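Local coordinates for agglutinin (Galanthus nivalis, PDB 1JPC), which binds alpha-D-linked mannose as a homotetrameric plant lectin, with high affinity for alpha-(1-3)-mannose oligomers, and displays antiviral activity, at residues Y18-F23 against L33-K38; G82-I87 against V94-T99. All blocks are in the same frame, centred on the assembly; numbering follows the deposited sequence. Where two conformers were deposited one is given.

Contact 1: Y18-F23 against L33-K38; sequences YGSFVF and LYDVDK. With MAN (alpha-D-mannopyranose), chain D; MAN (alpha-D-mannopyranose), chain B.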
loop_
_atom_site.group_PDB
_atom_site.type_symbol
_atom_site.label_atom_id
_atom_site.label_comp_id
_atom_site.label_asym_id
_atom_site.label_seq_id
_atom_site.Cartn_x
_atom_site.Cartn_y
_atom_site.Cartn_z
ATOM N N TYR A 18 -0.849 2.517 -8.324
ATOM C CA TYR A 18 -1.226 3.405 -7.246
ATOM C C TYR A 18 -2.725 3.624 -7.400
ATOM O O TYR A 18 -3.178 4.159 -8.414
ATOM C CB TYR A 18 -0.488 4.742 -7.331
ATOM C CG TYR A 18 -0.870 5.636 -6.181
ATOM C CD1 TYR A 18 -0.201 5.550 -4.959
ATOM C CD2 TYR A 18 -1.967 6.493 -6.280
ATOM C CE1 TYR A 18 -0.620 6.287 -3.863
ATOM C CE2 TYR A 18 -2.398 7.230 -5.192
ATOM C CZ TYR A 18 -1.720 7.125 -3.987
ATOM O OH TYR A 18 -2.136 7.873 -2.914
ATOM N N GLY A 19 -3.499 3.223 -6.398
ATOM C CA GLY A 19 -4.940 3.386 -6.494
ATOM C C GLY A 19 -5.459 2.685 -7.736
ATOM O O GLY A 19 -5.161 1.506 -7.947
ATOM N N SER A 20 -6.183 3.418 -8.582
ATOM C CA SER A 20 -6.744 2.862 -9.819
ATOM C C SER A 20 -5.842 3.050 -11.038
ATOM O O SER A 20 -6.243 2.723 -12.158
ATOM C CB SER A 20 -8.118 3.478 -10.113
ATOM O OG SER A 20 -8.021 4.878 -10.334
ATOM N N PHE A 21 -4.634 3.575 -10.818
ATOM C CA PHE A 21 -3.676 3.828 -11.903
ATOM C C PHE A 21 -2.676 2.666 -12.061
ATOM O O PHE A 21 -2.070 2.216 -11.076
ATOM C CB PHE A 21 -2.867 5.119 -11.640
ATOM C CG PHE A 21 -3.694 6.305 -11.225
ATOM C CD1 PHE A 21 -4.947 6.535 -11.774
ATOM C CD2 PHE A 21 -3.201 7.201 -10.273
ATOM C CE1 PHE A 21 -5.704 7.637 -11.384
ATOM C CE2 PHE A 21 -3.947 8.303 -9.878
ATOM C CZ PHE A 21 -5.202 8.522 -10.434
ATOM N N VAL A 22 -2.492 2.206 -13.297
ATOM C CA VAL A 22 -1.559 1.122 -13.596
ATOM C C VAL A 22 -0.687 1.522 -14.788
ATOM O O VAL A 22 -1.190 1.885 -15.849
ATOM C CB VAL A 22 -2.293 -0.214 -13.912
ATOM C CG1 VAL A 22 -1.277 -1.312 -14.247
ATOM C CG2 VAL A 22 -3.157 -0.649 -12.717
ATOM N N PHE A 23 0.619 1.537 -14.571
ATOM C CA PHE A 23 1.587 1.889 -15.606
ATOM C C PHE A 23 2.215 0.527 -15.903
ATOM O O PHE A 23 3.038 0.032 -15.130
ATOM C CB PHE A 23 2.616 2.864 -15.024
ATOM C CG PHE A 23 3.504 3.508 -16.051
ATOM C CD1 PHE A 23 2.958 4.141 -17.169
ATOM C CD2 PHE A 23 4.888 3.498 -15.891
ATOM C CE1 PHE A 23 3.774 4.755 -18.112
ATOM C CE2 PHE A 23 5.715 4.113 -16.833
ATOM C CZ PHE A 23 5.153 4.741 -17.946
ATOM N N LEU A 33 -0.327 3.747 -19.553
ATOM C CA LEU A 33 -0.807 4.241 -18.269
ATOM C C LEU A 33 -2.325 4.105 -18.337
ATOM O O LEU A 33 -2.960 4.648 -19.240
ATOM C CB LEU A 33 -0.446 5.711 -18.065
ATOM C CG LEU A 33 -1.085 6.331 -16.815
ATOM C CD1 LEU A 33 -0.656 5.594 -15.539
ATOM C CD2 LEU A 33 -0.702 7.789 -16.739
ATOM N N TYR A 34 -2.899 3.329 -17.427
ATOM C CA TYR A 34 -4.337 3.112 -17.393
ATOM C C TYR A 34 -4.944 3.731 -16.157
ATOM O O TYR A 34 -4.317 3.726 -15.100
ATOM C CB TYR A 34 -4.650 1.616 -17.309
ATOM C CG TYR A 34 -4.463 0.857 -18.582
ATOM C CD1 TYR A 34 -5.452 0.867 -19.564
ATOM C CD2 TYR A 34 -3.292 0.135 -18.819
ATOM C CE1 TYR A 34 -5.281 0.179 -20.759
ATOM C CE2 TYR A 34 -3.108 -0.560 -20.012
ATOM C CZ TYR A 34 -4.108 -0.531 -20.976
ATOM O OH TYR A 34 -3.945 -1.211 -22.160
ATOM N N ASP A 35 -6.145 4.285 -16.301
ATOM C CA ASP A 35 -6.896 4.816 -15.163
ATOM C C ASP A 35 -8.091 3.857 -15.207
ATOM O O ASP A 35 -9.036 4.032 -15.995
ATOM C CB ASP A 35 -7.328 6.259 -15.385
ATOM C CG ASP A 35 -7.983 6.861 -14.161
ATOM O OD1 ASP A 35 -8.359 6.104 -13.238
ATOM O OD2 ASP A 35 -8.124 8.103 -14.126
ATOM N N VAL A 36 -7.985 2.795 -14.413
ATOM C CA VAL A 36 -8.957 1.702 -14.382
ATOM C C VAL A 36 -8.805 1.019 -15.754
ATOM O O VAL A 36 -7.720 0.522 -16.070
ATOM C CB VAL A 36 -10.431 2.154 -14.092
ATOM C CG1 VAL A 36 -11.341 0.925 -13.943
ATOM C CG2 VAL A 36 -10.492 2.973 -12.802
ATOM N N ASP A 37 -9.822 1.068 -16.605
ATOM C CA ASP A 37 -9.723 0.424 -17.913
ATOM C C ASP A 37 -9.442 1.385 -19.072
ATOM O O ASP A 37 -9.264 0.936 -20.198
ATOM C CB ASP A 37 -10.984 -0.408 -18.205
ATOM C CG ASP A 37 -12.257 0.437 -18.251
ATOM O OD1 ASP A 37 -12.407 1.384 -17.451
ATOM O OD2 ASP A 37 -13.132 0.156 -19.092
ATOM N N LYS A 38 -9.348 2.685 -18.805
ATOM C CA LYS A 38 -9.097 3.664 -19.866
ATOM C C LYS A 38 -7.608 3.975 -20.061
ATOM O O LYS A 38 -6.908 4.302 -19.098
ATOM C CB LYS A 38 -9.808 4.991 -19.576
ATOM C CG LYS A 38 -11.196 4.902 -18.959
ATOM C CD LYS A 38 -12.237 4.217 -19.837
ATOM C CE LYS A 38 -13.627 4.314 -19.193
ATOM N NZ LYS A 38 -13.676 3.762 -17.802
HETATM C C1 MAN D . -17.153 0.158 -19.128
HETATM C C2 MAN D . -16.354 1.171 -18.299
HETATM C C3 MAN D . -17.249 2.289 -17.747
HETATM C C4 MAN D . -18.123 2.878 -18.852
HETATM C C5 MAN D . -18.879 1.762 -19.568
HETATM C C6 MAN D . -19.737 2.264 -20.718
HETATM O O2 MAN D . -15.329 1.742 -19.098
HETATM O O3 MAN D . -16.433 3.319 -17.205
HETATM O O4 MAN D . -19.039 3.812 -18.296
HETATM O O5 MAN D . -17.935 0.819 -20.114
HETATM O O6 MAN D . -18.929 2.716 -21.797
HETATM C C1 MAN B . -2.821 -0.566 -28.314
HETATM C C2 MAN B . -2.721 -1.761 -27.362
HETATM C C3 MAN B . -3.720 -1.612 -26.217
HETATM C C4 MAN B . -3.560 -0.255 -25.532
HETATM C C5 MAN B . -3.609 0.878 -26.555
HETATM C C6 MAN B . -3.303 2.228 -25.941
HETATM O O1 MAN B . -4.067 -0.531 -28.932
HETATM O O2 MAN B . -1.408 -1.822 -26.834
HETATM O O3 MAN B . -3.521 -2.658 -25.246
HETATM O O4 MAN B . -4.610 -0.083 -24.589
HETATM O O5 MAN B . -2.632 0.665 -27.599
HETATM O O6 MAN B . -3.340 3.238 -26.971
#
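S20 meets V36 and D35 at the last backbone bond before the strands pass into their turns. Ahead of it, the type II' turn from Y18 to F21 reverses the chain, with G19 at positive phi. The carbonyl of S20 then accepts the amide of V36, S20 O to V36 N being 2.9 Å, while its CB packs on the CG2 methyl of V36. OG of S20, set between the backbone N and the carbonyl carbon (chi1 63°), faces the carboxylate of D35, and S20 OG lies 3.2 Å from D35 OD1.

F21 and D35, a non-hydrogen-bonded pair, run side by side on one face of the sheet. The carboxylate lies at the rim of the phenyl ring with the two planes 84° apart, and F21 CE1 to D35 OD1 is 3.6 Å. R92 forms a salt bridge with the other oxygen, OD2. V22 and Y34 make the hydrogen-bonded pair: V22 N donates to Y34 O at 3.0 Å and Y34 N to V22 O at 2.7 Å. At F23 the ring turns its edge to L33, CD1 of F23 lying 3.9 Å from CB of L33, and W41 packs against both residues.

Y34, D37 and K38 carry the hairpin's sugar chemistry. Y34 OH, also hydrogen-bonded to Q26, shares a 2.8 Å hydrogen bond with O4 of one mannose. On a second mannose, D37 OD2 accepts from O2; in one of its two conformers, K38 NZ is salt-bridged to D37 OD1 and donates to O2 and O3. Strand pairing thus sets a tyrosine in one mannose pocket, and the following type II' turn, D35 to K38, presents an acceptor carboxylate and a donor ammonium beside each other, so that D37 and K38 both engage O2 of the sugar.

Contact 2: G82-I87 against V94-T99; sequences GNYVCI and VVIYGT. With MAN (alpha-D-mannopyranose), chain C; MAN (alpha-D-mannopyranose), chain E.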
loop_
_atom_site.group_PDB
_atom_site.type_symbol
_atom_site.label_atom_id
_atom_site.label_comp_id
_atom_site.label_asym_id
_atom_site.label_seq_id
_atom_site.Cartn_x
_atom_site.Cartn_y
_atom_site.Cartn_z
ATOM N N GLY A 82 23.925 8.845 -12.016
ATOM C CA GLY A 82 23.596 8.952 -10.605
ATOM C C GLY A 82 22.405 8.084 -10.224
ATOM O O GLY A 82 22.198 7.010 -10.789
ATOM N N ASN A 83 21.628 8.548 -9.252
ATOM C CA ASN A 83 20.454 7.817 -8.782
ATOM C C ASN A 83 19.204 8.563 -9.201
ATOM O O ASN A 83 19.104 9.767 -8.988
ATOM C CB ASN A 83 20.484 7.682 -7.261
ATOM C CG ASN A 83 21.711 6.947 -6.774
ATOM O OD1 ASN A 83 21.880 5.764 -7.044
ATOM N ND2 ASN A 83 22.586 7.651 -6.073
ATOM N N TYR A 84 18.275 7.839 -9.818
ATOM C CA TYR A 84 17.013 8.394 -10.303
ATOM C C TYR A 84 15.857 7.485 -9.914
ATOM O O TYR A 84 16.065 6.307 -9.583
ATOM C CB TYR A 84 17.019 8.486 -11.832
ATOM C CG TYR A 84 18.069 9.403 -12.395
ATOM C CD1 TYR A 84 19.362 8.943 -12.662
ATOM C CD2 TYR A 84 17.772 10.733 -12.671
ATOM C CE1 TYR A 84 20.327 9.793 -13.189
ATOM C CE2 TYR A 84 18.724 11.587 -13.197
ATOM C CZ TYR A 84 19.995 11.114 -13.452
ATOM O OH TYR A 84 20.928 11.979 -13.954
ATOM N N VAL A 85 14.643 8.040 -9.970
ATOM C CA VAL A 85 13.420 7.298 -9.678
ATOM C C VAL A 85 12.345 7.723 -10.669
ATOM O O VAL A 85 12.330 8.871 -11.128
ATOM C CB VAL A 85 12.857 7.547 -8.238
ATOM C CG1 VAL A 85 13.766 6.950 -7.179
ATOM C CG2 VAL A 85 12.632 9.023 -7.993
ATOM N N CYS A 86 11.535 6.759 -11.087
ATOM C CA CYS A 86 10.413 7.017 -11.972
ATOM C C CYS A 86 9.215 6.729 -11.066
ATOM O O CYS A 86 9.057 5.607 -10.587
ATOM C CB CYS A 86 10.431 6.065 -13.156
ATOM S SG CYS A 86 9.019 6.308 -14.234
ATOM N N ILE A 87 8.395 7.739 -10.802
ATOM C CA ILE A 87 7.262 7.582 -9.907
ATOM C C ILE A 87 5.903 7.742 -10.566
ATOM O O ILE A 87 5.707 8.647 -11.382
ATOM C CB ILE A 87 7.325 8.638 -8.758
ATOM C CG1 ILE A 87 8.689 8.619 -8.083
ATOM C CG2 ILE A 87 6.230 8.376 -7.709
ATOM C CD1 ILE A 87 8.836 9.682 -7.031
ATOM N N VAL A 94 3.292 10.505 -14.239
ATOM C CA VAL A 94 4.397 9.562 -14.130
ATOM C C VAL A 94 5.582 10.495 -14.357
ATOM O O VAL A 94 5.700 11.110 -15.418
ATOM C CB VAL A 94 4.336 8.480 -15.218
ATOM C CG1 VAL A 94 5.553 7.596 -15.124
ATOM C CG2 VAL A 94 3.063 7.667 -15.066
ATOM N N VAL A 95 6.434 10.626 -13.349
ATOM C CA VAL A 95 7.556 11.548 -13.407
ATOM C C VAL A 95 8.909 10.912 -13.050
ATOM O O VAL A 95 8.971 10.014 -12.214
ATOM C CB VAL A 95 7.292 12.711 -12.415
ATOM C CG1 VAL A 95 8.306 13.828 -12.578
ATOM C CG2 VAL A 95 5.873 13.223 -12.570
ATOM N N ILE A 96 9.980 11.376 -13.699
ATOM C CA ILE A 96 11.342 10.913 -13.403
ATOM C C ILE A 96 12.021 12.061 -12.629
ATOM O O ILE A 96 11.994 13.208 -13.078
ATOM C CB ILE A 96 12.179 10.649 -14.690
ATOM C CG1 ILE A 96 11.660 9.429 -15.443
ATOM C CG2 ILE A 96 13.647 10.439 -14.342
ATOM C CD1 ILE A 96 12.382 9.178 -16.758
ATOM N N TYR A 97 12.545 11.775 -11.442
ATOM C CA TYR A 97 13.236 12.782 -10.642
ATOM C C TYR A 97 14.656 12.290 -10.426
ATOM O O TYR A 97 14.895 11.077 -10.350
ATOM C CB TYR A 97 12.604 12.974 -9.255
ATOM C CG TYR A 97 11.225 13.584 -9.218
ATOM C CD1 TYR A 97 10.087 12.779 -9.279
ATOM C CD2 TYR A 97 11.054 14.953 -9.045
ATOM C CE1 TYR A 97 8.817 13.326 -9.166
ATOM C CE2 TYR A 97 9.787 15.515 -8.933
ATOM C CZ TYR A 97 8.675 14.695 -8.992
ATOM O OH TYR A 97 7.422 15.247 -8.880
ATOM N N GLY A 98 15.589 13.225 -10.292
ATOM C CA GLY A 98 16.978 12.861 -10.062
ATOM C C GLY A 98 17.903 14.029 -10.335
ATOM O O GLY A 98 17.506 14.987 -11.003
ATOM N N THR A 99 19.126 13.977 -9.821
ATOM C CA THR A 99 19.610 12.869 -9.012
ATOM C C THR A 99 19.304 13.127 -7.542
ATOM O O THR A 99 18.588 14.068 -7.205
ATOM C CB THR A 99 21.141 12.723 -9.162
ATOM O OG1 THR A 99 21.752 14.014 -9.043
ATOM C CG2 THR A 99 21.505 12.121 -10.507
HETATM C C1 MAN C . 21.958 4.718 -1.677
HETATM C C2 MAN C . 20.643 4.148 -2.200
HETATM C C3 MAN C . 20.135 4.986 -3.380
HETATM C C4 MAN C . 20.074 6.471 -3.006
HETATM C C5 MAN C . 21.399 6.938 -2.402
HETATM C C6 MAN C . 21.336 8.349 -1.850
HETATM O O2 MAN C . 19.682 4.153 -1.156
HETATM O O3 MAN C . 18.838 4.547 -3.759
HETATM O O4 MAN C . 19.783 7.239 -4.165
HETATM O O5 MAN C . 21.779 6.075 -1.308
HETATM O O6 MAN C . 22.335 8.559 -0.861
HETATM C C1 MAN E . 3.276 18.438 -12.512
HETATM C C2 MAN E . 3.159 17.694 -11.185
HETATM C C3 MAN E . 4.525 17.643 -10.486
HETATM C C4 MAN E . 5.597 17.085 -11.429
HETATM C C5 MAN E . 5.582 17.820 -12.770
HETATM C C6 MAN E . 6.499 17.193 -13.801
HETATM O O2 MAN E . 2.691 16.377 -11.424
HETATM O O3 MAN E . 4.444 16.817 -9.333
HETATM O O4 MAN E . 6.876 17.223 -10.825
HETATM O O5 MAN E . 4.250 17.810 -13.328
HETATM O O6 MAN E . 6.089 17.524 -15.122
#
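Y84 CG (chi1 -63°) and T99 CG2 (OG1 at chi1 46°) each lie anti to their own carbonyl carbon. With the cis peptide bond before T99, this leaves the methyl over one face of the Y84 ring in a CH-pi contact, T99 CG2 being 3.9 Å from the centroid of the Y84 ring and 30° off its normal. G98 passes close to the same ring, its CA 3.5 Å from CD2 of Y84. The phenol oxygen is hydrogen-bonded to the carbonyl of Q80.

Further along, two hydrogen-bonded pairs, V85 with Y97 and I87 with V95, contribute four amide-to-carbonyl bonds; the shortest joins I87 N to V95 O at 2.7 Å. Between them C86 faces I96 across a non-hydrogen-bonded pair, and its sulfur reaches diagonally to V94, C86 SG to V94 CG1 being 3.8 Å. This is one beta hairpin of the bulb-type lectin fold, whose three antiparallel sheets each offer a mannose pocket. The face with Y84, C86 and I96 packs on M56 of a neighbouring sheet. At V95, I96 and Y97 the strand also pairs antiparallel with a strand of the third subunit, so the sheet continues into that chain.

On the face opposite C86, the CD1 methyl of I87 meets the ring of Y97 at 4.0 Å from CD1 of Y97, their side chains crossing at about a right angle. CG1 of V95 lies over one face of that ring, offset toward its rim. Y97 OH receives a hydrogen bond from mannose O4 at 2.8 Å and a weak one from O3, and is hydrogen-bonded to Q89 as well; CG2 of V95 packs against C4 of the same sugar.

How the contacts relate
After strands 3-5, 8-10 and 15-18 the chain reaches contact 1, which closes the loop between strands 21-25 and 31-35. It then builds the sheet containing strands 53-56, 62-65 and 71-74 before contact 2 closes the hairpin of strands 84-88 and 94-103, with 3-5 bordering 84-88. The contacts therefore follow in series, neither nesting nor crossing. Their centres are about 20 Å apart, yet they meet at one end, where CE2 of F23 lies 3.9 Å from CG1 of V94 and L33 also packs on V94. L88, just beyond 82-87, touches F23 and L33 as well. Two of the three sheets are thus joined through apolar side chains, each hairpin supplying its own mannose-binding tyrosine.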